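Local coordinates for lectin-like protein (Entamoeba histolytica HM-1:IMSS-A, PDB 5ZBT) that is of uncertain function but, as an ERGIC-53-like membrane protein with a legume lectin-like domain, may bind D-mannose, at residues Phe30-Glu35 with Arg223-His228; Asn42-Gly47 with Asn70-Val75; Ile136-Asn141 with Asp194-Glu199; Ala160-Asp165 with Ile186-Ile191. One frame throughout, in Å; residues are numbered along the deposited sequence.

Contact 1 (Phe30-Glu35 with Arg223-His228)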
loop_
_atom_site.group_PDB
_atom_site.type_symbol
_atom_site.label_atom_id
_atom_site.label_comp_id
_atom_site.label_asym_id
_atom_site.label_seq_id
_atom_site.Cartn_x
_atom_site.Cartn_y
_atom_site.Cartn_z
ATOM N N PHE A 30 -7.451 1.549 10.597
ATOM C CA PHE A 30 -7.228 2.608 11.573
ATOM C C PHE A 30 -7.707 3.912 10.958
ATOM O O PHE A 30 -7.258 4.305 9.875
ATOM C CB PHE A 30 -5.772 2.707 12.037
ATOM C CG PHE A 30 -4.749 2.689 10.936
ATOM C CD1 PHE A 30 -4.247 1.484 10.452
ATOM C CD2 PHE A 30 -4.212 3.875 10.457
ATOM C CE1 PHE A 30 -3.276 1.463 9.466
ATOM C CE2 PHE A 30 -3.232 3.872 9.475
ATOM C CZ PHE A 30 -2.765 2.664 8.973
ATOM N N ARG A 31 -8.640 4.555 11.635
ATOM C CA ARG A 31 -9.337 5.727 11.142
ATOM C C ARG A 31 -8.898 6.961 11.916
ATOM O O ARG A 31 -8.223 6.872 12.945
ATOM C CB ARG A 31 -10.853 5.520 11.250
ATOM C CG ARG A 31 -11.339 4.295 10.474
ATOM C CD ARG A 31 -12.824 4.024 10.670
ATOM N NE ARG A 31 -13.105 2.590 10.596
ATOM C CZ ARG A 31 -12.980 1.748 11.623
ATOM N NH1 ARG A 31 -13.242 0.454 11.464
ATOM N NH2 ARG A 31 -12.589 2.202 12.812
ATOM N N GLU A 32 -9.293 8.137 11.383
ATOM C CA GLU A 32 -9.034 9.457 11.956
ATOM C C GLU A 32 -10.083 9.782 13.013
ATOM O O GLU A 32 -11.285 9.653 12.743
ATOM C CB GLU A 32 -9.049 10.528 10.877
ATOM C CG GLU A 32 -7.895 10.450 9.887
ATOM C CD GLU A 32 -7.603 11.800 9.220
ATOM O OE1 GLU A 32 -7.860 11.941 7.994
ATOM O OE2 GLU A 32 -7.125 12.723 9.927
ATOM N N PRO A 33 -9.676 10.208 14.220
ATOM C CA PRO A 33 -8.271 10.413 14.596
ATOM C C PRO A 33 -7.559 9.107 14.982
ATOM O O PRO A 33 -8.204 8.187 15.494
ATOM C CB PRO A 33 -8.376 11.355 15.798
ATOM C CG PRO A 33 -9.672 10.943 16.458
ATOM C CD PRO A 33 -10.597 10.488 15.340
ATOM N N ILE A 34 -6.249 9.037 14.729
ATOM C CA ILE A 34 -5.491 7.818 14.991
ATOM C C ILE A 34 -5.379 7.583 16.488
ATOM O O ILE A 34 -4.899 8.445 17.233
ATOM C CB ILE A 34 -4.089 7.900 14.376
ATOM C CG1 ILE A 34 -4.164 8.165 12.869
ATOM C CG2 ILE A 34 -3.339 6.604 14.664
ATOM C CD1 ILE A 34 -4.719 7.018 12.084
ATOM N N GLU A 35 -5.772 6.398 16.923
ATOM C CA GLU A 35 -5.617 5.981 18.308
ATOM C C GLU A 35 -4.507 4.938 18.359
ATOM O O GLU A 35 -4.641 3.863 17.747
ATOM C CB GLU A 35 -6.944 5.435 18.858
ATOM C CG GLU A 35 -6.895 4.254 19.835
ATOM C CD GLU A 35 -8.284 3.681 20.145
ATOM O OE1 GLU A 35 -8.658 2.631 19.557
ATOM O OE2 GLU A 35 -9.016 4.299 20.953
ATOM N N ARG A 223 3.984 8.802 4.724
ATOM C CA ARG A 223 3.150 8.724 5.915
ATOM C C ARG A 223 1.726 8.446 5.468
ATOM O O ARG A 223 1.347 8.718 4.323
ATOM C CB ARG A 223 3.270 10.011 6.764
ATOM C CG ARG A 223 4.693 10.590 6.683
ATOM C CD ARG A 223 4.896 11.953 7.158
ATOM N NE ARG A 223 3.934 12.886 6.611
ATOM C CZ ARG A 223 3.667 14.029 7.219
ATOM N NH1 ARG A 223 4.317 14.310 8.338
ATOM N NH2 ARG A 223 2.771 14.871 6.724
ATOM N N VAL A 224 0.944 7.874 6.380
ATOM C CA VAL A 224 -0.394 7.384 6.071
ATOM C C VAL A 224 -1.374 7.994 7.067
ATOM O O VAL A 224 -1.177 7.891 8.284
ATOM C CB VAL A 224 -0.431 5.843 6.103
ATOM C CG1 VAL A 224 -1.845 5.334 6.190
ATOM C CG2 VAL A 224 0.256 5.302 4.867
ATOM N N GLN A 225 -2.415 8.650 6.551
ATOM C CA GLN A 225 -3.402 9.282 7.417
ATOM C C GLN A 225 -4.380 8.280 8.009
ATOM O O GLN A 225 -4.761 8.405 9.177
ATOM C CB GLN A 225 -4.180 10.337 6.645
ATOM C CG GLN A 225 -3.407 11.587 6.403
ATOM C CD GLN A 225 -4.142 12.796 6.912
ATOM O OE1 GLN A 225 -5.071 13.287 6.260
ATOM N NE2 GLN A 225 -3.735 13.289 8.091
ATOM N N SER A 226 -4.834 7.315 7.213
ATOM C CA SER A 226 -5.861 6.383 7.664
ATOM C C SER A 226 -5.949 5.222 6.692
ATOM O O SER A 226 -5.538 5.317 5.530
ATOM C CB SER A 226 -7.231 7.052 7.778
ATOM O OG SER A 226 -7.617 7.562 6.523
ATOM N N LEU A 227 -6.511 4.129 7.190
ATOM C CA LEU A 227 -6.804 2.957 6.385
ATOM C C LEU A 227 -8.189 2.471 6.790
ATOM O O LEU A 227 -8.431 2.187 7.973
ATOM C CB LEU A 227 -5.743 1.876 6.590
ATOM C CG LEU A 227 -6.006 0.537 5.898
ATOM C CD1 LEU A 227 -5.986 0.663 4.359
ATOM C CD2 LEU A 227 -4.965 -0.453 6.367
ATOM N N HIS A 228 -9.112 2.437 5.826
ATOM C CA HIS A 228 -10.466 1.943 6.053
ATOM C C HIS A 228 -10.651 0.675 5.249
ATOM O O HIS A 228 -10.337 0.644 4.054
ATOM C CB HIS A 228 -11.551 2.940 5.625
ATOM C CG HIS A 228 -11.586 4.205 6.417
ATOM N ND1 HIS A 228 -10.632 5.194 6.284
ATOM C CD2 HIS A 228 -12.485 4.670 7.316
ATOM C CE1 HIS A 228 -10.922 6.197 7.094
ATOM N NE2 HIS A 228 -12.042 5.905 7.730
HETATM O O HOH W 1 -9.355 9.683 6.988
#
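V224 CG1 meets F30 at the ring edge, near its plane, 3.9 Å from F30 CE2. At Q225 the backbone serves, since I34 CD1 rests on the carbonyl O; the Q225 amide crosses the E32 carboxylate at a slant, planes 58° apart and with no bond between them, Q225 NE2 turning instead to a weak bond with N54 O. S226 is small enough to let the loop come close. Its OG shares water 1 with E32 OE1, to which the water donates. L227 makes the one beta bridge, an antiparallel hydrogen-bonded pair with F30: L227 N gives a nearly straight bond of 2.8 Å to F30 O, while the return bond from F30 N to L227 O is weak. F30 CG sits between the backbone N and the carbonyl carbon (chi1 47°), which lays one face of the ring on L227 CB, a CH-pi contact 4.0 Å from the ring centroid. At H228 the imidazole offers a face to the aliphatic part of R31, with R31 CG 3.3 Å from H228 NE2; the guanidinium goes on to a salt bridge with D26. F30 and I34 also pack on V39 of helix 36-42; strands 56-59 and 80-90 flank strand 220-231.

Contact 2 (Asn42-Gly47 with Asn70-Val75)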
loop_
_atom_site.group_PDB
_atom_site.type_symbol
_atom_site.label_atom_id
_atom_site.label_comp_id
_atom_site.label_asym_id
_atom_site.label_seq_id
_atom_site.Cartn_x
_atom_site.Cartn_y
_atom_site.Cartn_z
ATOM N N ASN A 42 -3.081 -4.422 15.760
ATOM C CA ASN A 42 -3.297 -5.073 14.480
ATOM C C ASN A 42 -2.055 -5.158 13.598
ATOM O O ASN A 42 -2.057 -5.957 12.656
ATOM C CB ASN A 42 -4.434 -4.361 13.734
ATOM C CG ASN A 42 -5.784 -4.639 14.374
ATOM O OD1 ASN A 42 -5.981 -5.711 14.949
ATOM N ND2 ASN A 42 -6.709 -3.683 14.294
ATOM N N TYR A 43 -0.979 -4.418 13.894
ATOM C CA TYR A 43 0.162 -4.333 12.979
ATOM C C TYR A 43 1.488 -4.438 13.719
ATOM O O TYR A 43 1.706 -3.739 14.710
ATOM C CB TYR A 43 0.124 -3.015 12.190
ATOM C CG TYR A 43 -1.028 -2.924 11.213
ATOM C CD1 TYR A 43 -2.235 -2.330 11.566
ATOM C CD2 TYR A 43 -0.903 -3.425 9.928
ATOM C CE1 TYR A 43 -3.292 -2.259 10.658
ATOM C CE2 TYR A 43 -1.946 -3.355 9.013
ATOM C CZ TYR A 43 -3.128 -2.781 9.377
ATOM O OH TYR A 43 -4.132 -2.728 8.443
ATOM N N ASP A 44 2.366 -5.312 13.236
ATOM C CA ASP A 44 3.779 -5.281 13.585
ATOM C C ASP A 44 4.469 -4.148 12.840
ATOM O O ASP A 44 4.034 -3.721 11.765
ATOM C CB ASP A 44 4.492 -6.581 13.208
ATOM C CG ASP A 44 3.917 -7.785 13.883
ATOM O OD1 ASP A 44 3.639 -7.703 15.096
ATOM O OD2 ASP A 44 3.742 -8.810 13.183
ATOM N N MET A 45 5.593 -3.698 13.398
ATOM C CA MET A 45 6.307 -2.533 12.894
ATOM C C MET A 45 7.793 -2.836 12.831
ATOM O O MET A 45 8.389 -3.250 13.826
ATOM C CB MET A 45 6.033 -1.305 13.771
ATOM C CG MET A 45 4.605 -0.808 13.579
ATOM S SD MET A 45 4.106 0.516 14.676
ATOM C CE MET A 45 2.536 -0.111 15.280
ATOM N N LYS A 46 8.386 -2.631 11.660
ATOM C CA LYS A 46 9.772 -3.023 11.415
ATOM C C LYS A 46 10.414 -1.920 10.577
ATOM O O LYS A 46 10.171 -1.829 9.368
ATOM C CB LYS A 46 9.829 -4.380 10.727
ATOM C CG LYS A 46 11.213 -4.810 10.265
ATOM C CD LYS A 46 12.172 -5.037 11.417
ATOM C CE LYS A 46 12.997 -6.302 11.177
ATOM N NZ LYS A 46 14.186 -6.417 12.076
ATOM N N GLY A 47 11.232 -1.087 11.230
ATOM C CA GLY A 47 11.802 0.090 10.622
ATOM C C GLY A 47 11.317 1.327 11.348
ATOM O O GLY A 47 10.598 1.243 12.350
ATOM N N ASN A 70 3.309 -4.773 9.129
ATOM C CA ASN A 70 2.753 -6.100 8.856
ATOM C C ASN A 70 1.491 -6.334 9.672
ATOM O O ASN A 70 1.537 -6.291 10.907
ATOM C CB ASN A 70 3.759 -7.197 9.200
ATOM C CG ASN A 70 4.745 -7.425 8.114
ATOM O OD1 ASN A 70 4.481 -7.106 6.951
ATOM N ND2 ASN A 70 5.905 -7.979 8.472
ATOM N N GLY A 71 0.381 -6.619 8.987
ATOM C CA GLY A 71 -0.823 -7.060 9.661
ATOM C C GLY A 71 -0.539 -8.291 10.506
ATOM O O GLY A 71 0.128 -9.224 10.056
ATOM N N LYS A 72 -1.007 -8.298 11.751
ATOM C CA LYS A 72 -0.775 -9.465 12.590
ATOM C C LYS A 72 -1.675 -10.638 12.208
ATOM O O LYS A 72 -1.241 -11.793 12.292
ATOM C CB LYS A 72 -0.984 -9.102 14.062
ATOM C CG LYS A 72 0.038 -8.121 14.590
ATOM C CD LYS A 72 0.227 -8.285 16.071
ATOM C CE LYS A 72 -0.132 -7.022 16.811
ATOM N NZ LYS A 72 1.102 -6.392 17.327
ATOM N N TYR A 73 -2.903 -10.362 11.765
ATOM C CA TYR A 73 -3.936 -11.379 11.612
ATOM C C TYR A 73 -4.290 -11.570 10.140
ATOM O O TYR A 73 -4.690 -10.621 9.458
ATOM C CB TYR A 73 -5.160 -11.002 12.453
ATOM C CG TYR A 73 -4.742 -10.795 13.895
ATOM C CD1 TYR A 73 -4.181 -11.844 14.620
ATOM C CD2 TYR A 73 -4.833 -9.548 14.510
ATOM C CE1 TYR A 73 -3.746 -11.671 15.934
ATOM C CE2 TYR A 73 -4.402 -9.364 15.827
ATOM C CZ TYR A 73 -3.858 -10.434 16.536
ATOM O OH TYR A 73 -3.423 -10.294 17.849
ATOM N N LYS A 74 -4.128 -12.800 9.660
ATOM C CA LYS A 74 -4.528 -13.156 8.306
ATOM C C LYS A 74 -6.049 -13.116 8.176
ATOM O O LYS A 74 -6.771 -13.667 9.021
ATOM C CB LYS A 74 -3.989 -14.544 7.971
ATOM C CG LYS A 74 -4.434 -15.075 6.625
ATOM C CD LYS A 74 -3.760 -16.414 6.314
ATOM C CE LYS A 74 -2.814 -16.269 5.126
ATOM N NZ LYS A 74 -1.789 -17.354 5.082
ATOM N N VAL A 75 -6.542 -12.475 7.106
ATOM C CA VAL A 75 -7.974 -12.249 6.926
ATOM C C VAL A 75 -8.504 -13.083 5.763
ATOM O O VAL A 75 -7.806 -13.350 4.779
ATOM C CB VAL A 75 -8.301 -10.755 6.706
ATOM C CG1 VAL A 75 -8.014 -9.963 7.958
ATOM C CG2 VAL A 75 -7.528 -10.180 5.513
HETATM O O HOH W 2 -3.978 -7.563 10.990
HETATM O O HOH W 3 6.047 -8.911 11.451
#
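K72 reaches across to N42 and to Y43 and D44 of strand 43-46, its side chain touching N42 and D44 in turn. CB begins 3.6 Å from N42 O, the same carbonyl that receives a bond of 2.7 Å from K72 N. CG stays beside that oxygen and approaches D44 OD1 as well, and CD lies 3.6 Å from D44 OD1, so the methylene chain crosses the aspartate side chain at about a right angle. Bends at chi3 (-119°) and chi4 (-109°) then fold the end back: CE passes near the backbone N atoms of N42 and Y43, and NZ makes a long salt bridge of 3.6 Å with D44 OD1. A lysine suits this place because it can do this while NZ still donates to V40 O. D44 OD2 has its own partner in K106, and water 3 joins it to N70 ND2, which also bonds L107 O. D44 and N70 form an antiparallel hydrogen-bonded pair, D44 N to N70 O at 2.7 Å and N70 N to D44 O at 2.9 Å. In the neighbouring non-hydrogen-bonded pair, G71, lacking a side chain, lets the Y43 ring close on its backbone, Y43 CD2 3.6 Å from G71 N. Strand 43-46 is an edge strand of its sheet, directly after helix 36-42; strand 66-71 lies between it and strand 207-213.

Contact 3 (Ile136-Asn141 with Asp194-Glu199)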
loop_
_atom_site.group_PDB
_atom_site.type_symbol
_atom_site.label_atom_id
_atom_site.label_comp_id
_atom_site.label_asym_id
_atom_site.label_seq_id
_atom_site.Cartn_x
_atom_site.Cartn_y
_atom_site.Cartn_z
ATOM N N ILE A 136 1.447 3.793 -10.808
ATOM C CA ILE A 136 0.855 2.779 -9.958
ATOM C C ILE A 136 0.999 1.462 -10.701
ATOM O O ILE A 136 0.752 1.405 -11.911
ATOM C CB ILE A 136 -0.608 3.116 -9.625
ATOM C CG1 ILE A 136 -0.647 4.356 -8.721
ATOM C CG2 ILE A 136 -1.287 1.955 -8.933
ATOM C CD1 ILE A 136 -2.046 4.889 -8.439
ATOM N N SER A 137 1.469 0.431 -9.998
ATOM C CA SER A 137 1.706 -0.887 -10.568
ATOM C C SER A 137 1.083 -1.944 -9.674
ATOM O O SER A 137 0.926 -1.749 -8.466
ATOM C CB SER A 137 3.189 -1.193 -10.706
ATOM O OG SER A 137 3.910 -0.022 -11.032
ATOM N N VAL A 138 0.716 -3.065 -10.281
ATOM C CA VAL A 138 0.299 -4.252 -9.554
ATOM C C VAL A 138 1.174 -5.395 -10.031
ATOM O O VAL A 138 1.366 -5.577 -11.238
ATOM C CB VAL A 138 -1.187 -4.578 -9.756
ATOM C CG1 VAL A 138 -1.519 -5.867 -9.054
ATOM C CG2 VAL A 138 -2.065 -3.439 -9.210
ATOM N N LEU A 139 1.721 -6.143 -9.077
ATOM C CA LEU A 139 2.672 -7.210 -9.345
ATOM C C LEU A 139 2.209 -8.432 -8.570
ATOM O O LEU A 139 2.360 -8.477 -7.347
ATOM C CB LEU A 139 4.074 -6.797 -8.912
ATOM C CG LEU A 139 5.231 -7.499 -9.607
ATOM C CD1 LEU A 139 4.969 -7.487 -11.068
ATOM C CD2 LEU A 139 6.507 -6.756 -9.333
ATOM N N LYS A 140 1.640 -9.412 -9.266
ATOM C CA LYS A 140 1.270 -10.676 -8.638
ATOM C C LYS A 140 2.429 -11.651 -8.768
ATOM O O LYS A 140 2.976 -11.831 -9.859
ATOM C CB LYS A 140 0.010 -11.275 -9.263
ATOM C CG LYS A 140 -0.452 -12.560 -8.598
ATOM C CD LYS A 140 -1.889 -12.876 -8.960
ATOM C CE LYS A 140 -2.480 -13.933 -8.027
ATOM N NZ LYS A 140 -1.936 -15.309 -8.310
ATOM N N ASN A 141 2.799 -12.264 -7.651
ATOM C CA ASN A 141 3.941 -13.159 -7.556
ATOM C C ASN A 141 3.481 -14.511 -7.023
ATOM O O ASN A 141 2.608 -14.585 -6.150
ATOM C CB ASN A 141 5.022 -12.556 -6.638
ATOM C CG ASN A 141 6.349 -13.307 -6.703
ATOM O OD1 ASN A 141 6.474 -14.344 -7.377
ATOM N ND2 ASN A 141 7.363 -12.769 -6.007
ATOM N N ASP A 194 -9.583 6.270 -12.543
ATOM C CA ASP A 194 -9.307 4.910 -12.968
ATOM C C ASP A 194 -7.806 4.632 -12.934
ATOM O O ASP A 194 -6.975 5.534 -13.071
ATOM C CB ASP A 194 -9.836 4.690 -14.385
ATOM C CG ASP A 194 -11.364 4.714 -14.466
ATOM O OD1 ASP A 194 -12.045 4.381 -13.470
ATOM O OD2 ASP A 194 -11.894 5.055 -15.545
ATOM N N CYS A 195 -7.452 3.363 -12.772
ATOM C CA CYS A 195 -6.042 3.009 -12.883
ATOM C C CYS A 195 -5.868 1.609 -13.481
ATOM O O CYS A 195 -5.413 1.463 -14.618
ATOM C CB CYS A 195 -5.371 3.142 -11.508
ATOM S SG CYS A 195 -3.616 2.736 -11.448
ATOM N N ILE A 196 -6.269 0.573 -12.755
ATOM C CA ILE A 196 -6.039 -0.803 -13.173
ATOM C C ILE A 196 -7.284 -1.625 -12.856
ATOM O O ILE A 196 -7.905 -1.468 -11.795
ATOM C CB ILE A 196 -4.790 -1.386 -12.475
ATOM C CG1 ILE A 196 -3.506 -0.817 -13.087
ATOM C CG2 ILE A 196 -4.787 -2.931 -12.482
ATOM C CD1 ILE A 196 -2.292 -0.942 -12.170
ATOM N N THR A 197 -7.658 -2.484 -13.797
ATOM C CA THR A 197 -8.616 -3.553 -13.559
ATOM C C THR A 197 -7.959 -4.863 -13.961
ATOM O O THR A 197 -7.382 -4.952 -15.051
ATOM C CB THR A 197 -9.906 -3.346 -14.366
ATOM O OG1 THR A 197 -10.522 -2.125 -13.962
ATOM C CG2 THR A 197 -10.878 -4.467 -14.116
ATOM N N ILE A 198 -8.042 -5.870 -13.096
ATOM C CA ILE A 198 -7.517 -7.201 -13.381
ATOM C C ILE A 198 -8.658 -8.193 -13.279
ATOM O O ILE A 198 -9.268 -8.345 -12.207
ATOM C CB ILE A 198 -6.385 -7.603 -12.420
ATOM C CG1 ILE A 198 -5.331 -6.504 -12.322
ATOM C CG2 ILE A 198 -5.742 -8.915 -12.880
ATOM C CD1 ILE A 198 -4.235 -6.849 -11.382
ATOM N N GLU A 199 -8.931 -8.889 -14.374
ATOM C CA GLU A 199 -9.929 -9.945 -14.351
ATOM C C GLU A 199 -9.294 -11.281 -13.967
ATOM O O GLU A 199 -8.077 -11.472 -14.056
ATOM C CB GLU A 199 -10.620 -10.056 -15.706
ATOM C CG GLU A 199 -10.967 -8.721 -16.306
ATOM C CD GLU A 199 -12.308 -8.198 -15.833
ATOM O OE1 GLU A 199 -13.016 -8.929 -15.099
ATOM O OE2 GLU A 199 -12.649 -7.047 -16.196
#
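I136 and V138 point from one strand toward C195, I196 and I198 on the other, so the contact is made by branched side chains and a sulfur meeting between two backbones. The segment axes are 7.8 Å apart at closest approach and their directions differ by 14°, nearly parallel. This spacing leaves room for side chains and suits apolar residues. V138 spreads its two methyls over two isoleucines: CG1 lies 3.7 Å from I198 CD1, and CG2 lies 3.9 Å from I196 CD1. CG1 stands anti to the backbone N (chi1 176°), which divides the branches between the two partners. Both isoleucines send their long arm out extended, so that each meets the valine with its terminal methyl and slants across it. The CD1 of I196 also lies against I136 O. At the other end of the contact I136 lays its branch point on the sulfur, CB and CG2 each 3.5 Å from C195 SG. That sulfur is fixed by the disulfide to C157. C195 and I196 can both face inward because they form a classic beta bulge opposite I184. This is core packing between the two sheets of the legume lectin-like beta sandwich. Strand 135-142 lies between strands 122-127 and 153-158 in one sheet, and strand 191-198 is an edge strand of the other, next to 181-188; the C157-C195 disulfide ties strand 191-198 to strand 153-158.

Contact 4 (Ala160-Asp165 with Ile186-Ile191)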
loop_
_atom_site.group_PDB
_atom_site.type_symbol
_atom_site.label_atom_id
_atom_site.label_comp_id
_atom_site.label_asym_id
_atom_site.label_seq_id
_atom_site.Cartn_x
_atom_site.Cartn_y
_atom_site.Cartn_z
ATOM N N ALA A 160 -1.353 11.705 -12.122
ATOM C CA ALA A 160 -0.695 12.922 -11.681
ATOM C C ALA A 160 -1.230 13.391 -10.334
ATOM O O ALA A 160 -2.393 13.167 -9.992
ATOM C CB ALA A 160 -0.881 14.037 -12.714
ATOM N N ASN A 161 -0.345 14.035 -9.569
ATOM C CA ASN A 161 -0.648 14.827 -8.380
ATOM C C ASN A 161 -0.972 13.991 -7.142
ATOM O O ASN A 161 -1.682 14.466 -6.248
ATOM C CB ASN A 161 -1.790 15.804 -8.667
ATOM C CG ASN A 161 -1.448 16.779 -9.779
ATOM O OD1 ASN A 161 -2.196 16.918 -10.751
ATOM N ND2 ASN A 161 -0.309 17.452 -9.646
ATOM N N ILE A 162 -0.414 12.782 -7.037
ATOM C CA ILE A 162 -0.752 11.916 -5.906
ATOM C C ILE A 162 -0.300 12.542 -4.589
ATOM O O ILE A 162 -1.086 12.644 -3.637
ATOM C CB ILE A 162 -0.170 10.507 -6.093
ATOM C CG1 ILE A 162 -0.956 9.745 -7.156
ATOM C CG2 ILE A 162 -0.247 9.745 -4.796
ATOM C CD1 ILE A 162 -0.251 8.477 -7.632
ATOM N N GLN A 163 0.957 12.992 -4.504
ATOM C CA GLN A 163 1.373 13.601 -3.244
ATOM C C GLN A 163 1.130 15.097 -3.193
ATOM O O GLN A 163 1.111 15.656 -2.088
ATOM C CB GLN A 163 2.851 13.309 -2.918
ATOM C CG GLN A 163 3.869 14.119 -3.666
ATOM C CD GLN A 163 4.142 15.480 -3.050
ATOM O OE1 GLN A 163 4.180 16.478 -3.767
ATOM N NE2 GLN A 163 4.325 15.532 -1.728
ATOM N N LYS A 164 0.931 15.748 -4.346
ATOM C CA LYS A 164 0.647 17.181 -4.404
ATOM C C LYS A 164 -0.769 17.530 -3.965
ATOM O O LYS A 164 -1.084 18.720 -3.844
ATOM C CB LYS A 164 0.878 17.706 -5.825
ATOM C CG LYS A 164 2.346 17.960 -6.164
ATOM C CD LYS A 164 2.577 17.911 -7.676
ATOM C CE LYS A 164 3.908 18.538 -8.084
ATOM N NZ LYS A 164 5.100 17.806 -7.557
ATOM N N ASP A 165 -1.635 16.537 -3.758
ATOM C CA ASP A 165 -2.961 16.767 -3.181
ATOM C C ASP A 165 -2.796 17.075 -1.696
ATOM O O ASP A 165 -2.503 16.181 -0.896
ATOM C CB ASP A 165 -3.844 15.536 -3.412
ATOM C CG ASP A 165 -5.264 15.693 -2.865
ATOM O OD1 ASP A 165 -5.575 16.678 -2.162
ATOM O OD2 ASP A 165 -6.099 14.811 -3.150
ATOM N N ILE A 186 -7.518 5.697 -7.683
ATOM C CA ILE A 186 -6.914 6.636 -6.748
ATOM C C ILE A 186 -7.682 7.950 -6.797
ATOM O O ILE A 186 -7.978 8.468 -7.877
ATOM C CB ILE A 186 -5.405 6.843 -6.998
ATOM C CG1 ILE A 186 -4.809 7.656 -5.840
ATOM C CG2 ILE A 186 -5.138 7.530 -8.312
ATOM C CD1 ILE A 186 -3.372 7.319 -5.518
ATOM N N MET A 187 -8.057 8.449 -5.621
ATOM C CA MET A 187 -8.796 9.698 -5.485
ATOM C C MET A 187 -7.796 10.826 -5.267
ATOM O O MET A 187 -7.133 10.887 -4.227
ATOM C CB MET A 187 -9.802 9.620 -4.333
ATOM C CG MET A 187 -10.837 10.766 -4.346
ATOM S SD MET A 187 -10.156 12.406 -3.911
ATOM C CE MET A 187 -9.472 12.059 -2.294
ATOM N N VAL A 188 -7.706 11.731 -6.238
ATOM C CA VAL A 188 -6.786 12.859 -6.181
ATOM C C VAL A 188 -7.575 14.129 -6.451
ATOM O O VAL A 188 -8.267 14.218 -7.470
ATOM C CB VAL A 188 -5.640 12.716 -7.198
ATOM C CG1 VAL A 188 -4.685 13.896 -7.085
ATOM C CG2 VAL A 188 -4.903 11.400 -6.995
ATOM N N ASN A 189 -7.474 15.104 -5.548
ATOM C CA ASN A 189 -8.126 16.406 -5.714
ATOM C C ASN A 189 -9.611 16.255 -6.049
ATOM O O ASN A 189 -10.106 16.778 -7.050
ATOM C CB ASN A 189 -7.406 17.230 -6.772
ATOM C CG ASN A 189 -6.061 17.710 -6.292
ATOM O OD1 ASN A 189 -5.938 18.175 -5.157
ATOM N ND2 ASN A 189 -5.039 17.586 -7.134
ATOM N N HIS A 190 -10.310 15.490 -5.209
ATOM C CA HIS A 190 -11.753 15.272 -5.233
ATOM C C HIS A 190 -12.250 14.466 -6.424
ATOM O O HIS A 190 -13.472 14.362 -6.618
ATOM C CB HIS A 190 -12.520 16.593 -5.160
ATOM C CG HIS A 190 -12.212 17.389 -3.929
ATOM N ND1 HIS A 190 -12.760 17.097 -2.697
ATOM C CD2 HIS A 190 -11.409 18.463 -3.738
ATOM C CE1 HIS A 190 -12.303 17.952 -1.799
ATOM N NE2 HIS A 190 -11.476 18.789 -2.404
ATOM N N ILE A 191 -11.364 13.848 -7.203
ATOM C CA ILE A 191 -11.754 13.137 -8.419
ATOM C C ILE A 191 -11.281 11.695 -8.324
ATOM O O ILE A 191 -10.094 11.443 -8.093
ATOM C CB ILE A 191 -11.177 13.807 -9.678
ATOM C CG1 ILE A 191 -11.540 15.290 -9.708
ATOM C CG2 ILE A 191 -11.656 13.099 -10.945
ATOM C CD1 ILE A 191 -10.956 16.008 -10.922
HETATM O O HOH W 4 -9.025 15.530 -2.748
#
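D165 and N189 join the loop 160-165 to the turn after strand 181-188 and mark the polar side of the contact, where N189 is exposed while the D165 carboxylate is buried and held by its bonds. On the apolar inner side, I162 and I186 cross at about a right angle, with I186 CD1 3.8 Å from I162 CG1 and almost as near to I162 CD1; these buried, branched isoleucines suit an apolar place between loop and strand. V188 adds its two methyls: CG1 comes 3.2 Å from N161 O and also meets N161 CB, while CG2 lies more loosely against I162 CG1, at 4.3 Å. Toward the solvent the contact depends on fewer, more directional links. D165 reaches the turn because chi1 (-179°) swings CG to the far side from N, and N189 N gives D165 OD2 a nearly straight bond of 2.8 Å, met from above the carboxylate plane. The same oxygen accepts from water 4, which in turn accepts from H190 N, so one carboxylate oxygen serves two successive turn amides. D165 OD1 is held by D167 N. An aspartate suits this place because it can accept several bonds at once. V188 to I191 is a type I' beta turn, closed by V188 N to I191 O and I191 N to V188 O: the tight beta hairpin linking strands 181-188 and 191-198 in the legume lectin-like beta sandwich.

In the fold
The contacts mark out the two seven-stranded antiparallel sheets of the legume lectin-like fold. Contacts 1 and 2 lie together near one end: L227 CD2 is 3.2 Å from Y43 OH and F30 CD1 is 3.9 Å from Y43 CE1, so the Y43 ring and hydroxyl join the loop before helix 36-42 to the strand after it. Contacts 3 and 4 are likewise joined, I136 CD1 lying 4.0 Å from I186 CD1 and 4.1 Å from I162 CD1. Contacts 1 and 4 come within about 8 Å at their nearest atoms without touching, while contacts 2 and 4 are farthest apart, with centres about 27 Å apart. Strand 220-231 of contact 1 shares a sheet with strands 181-188 and 191-198.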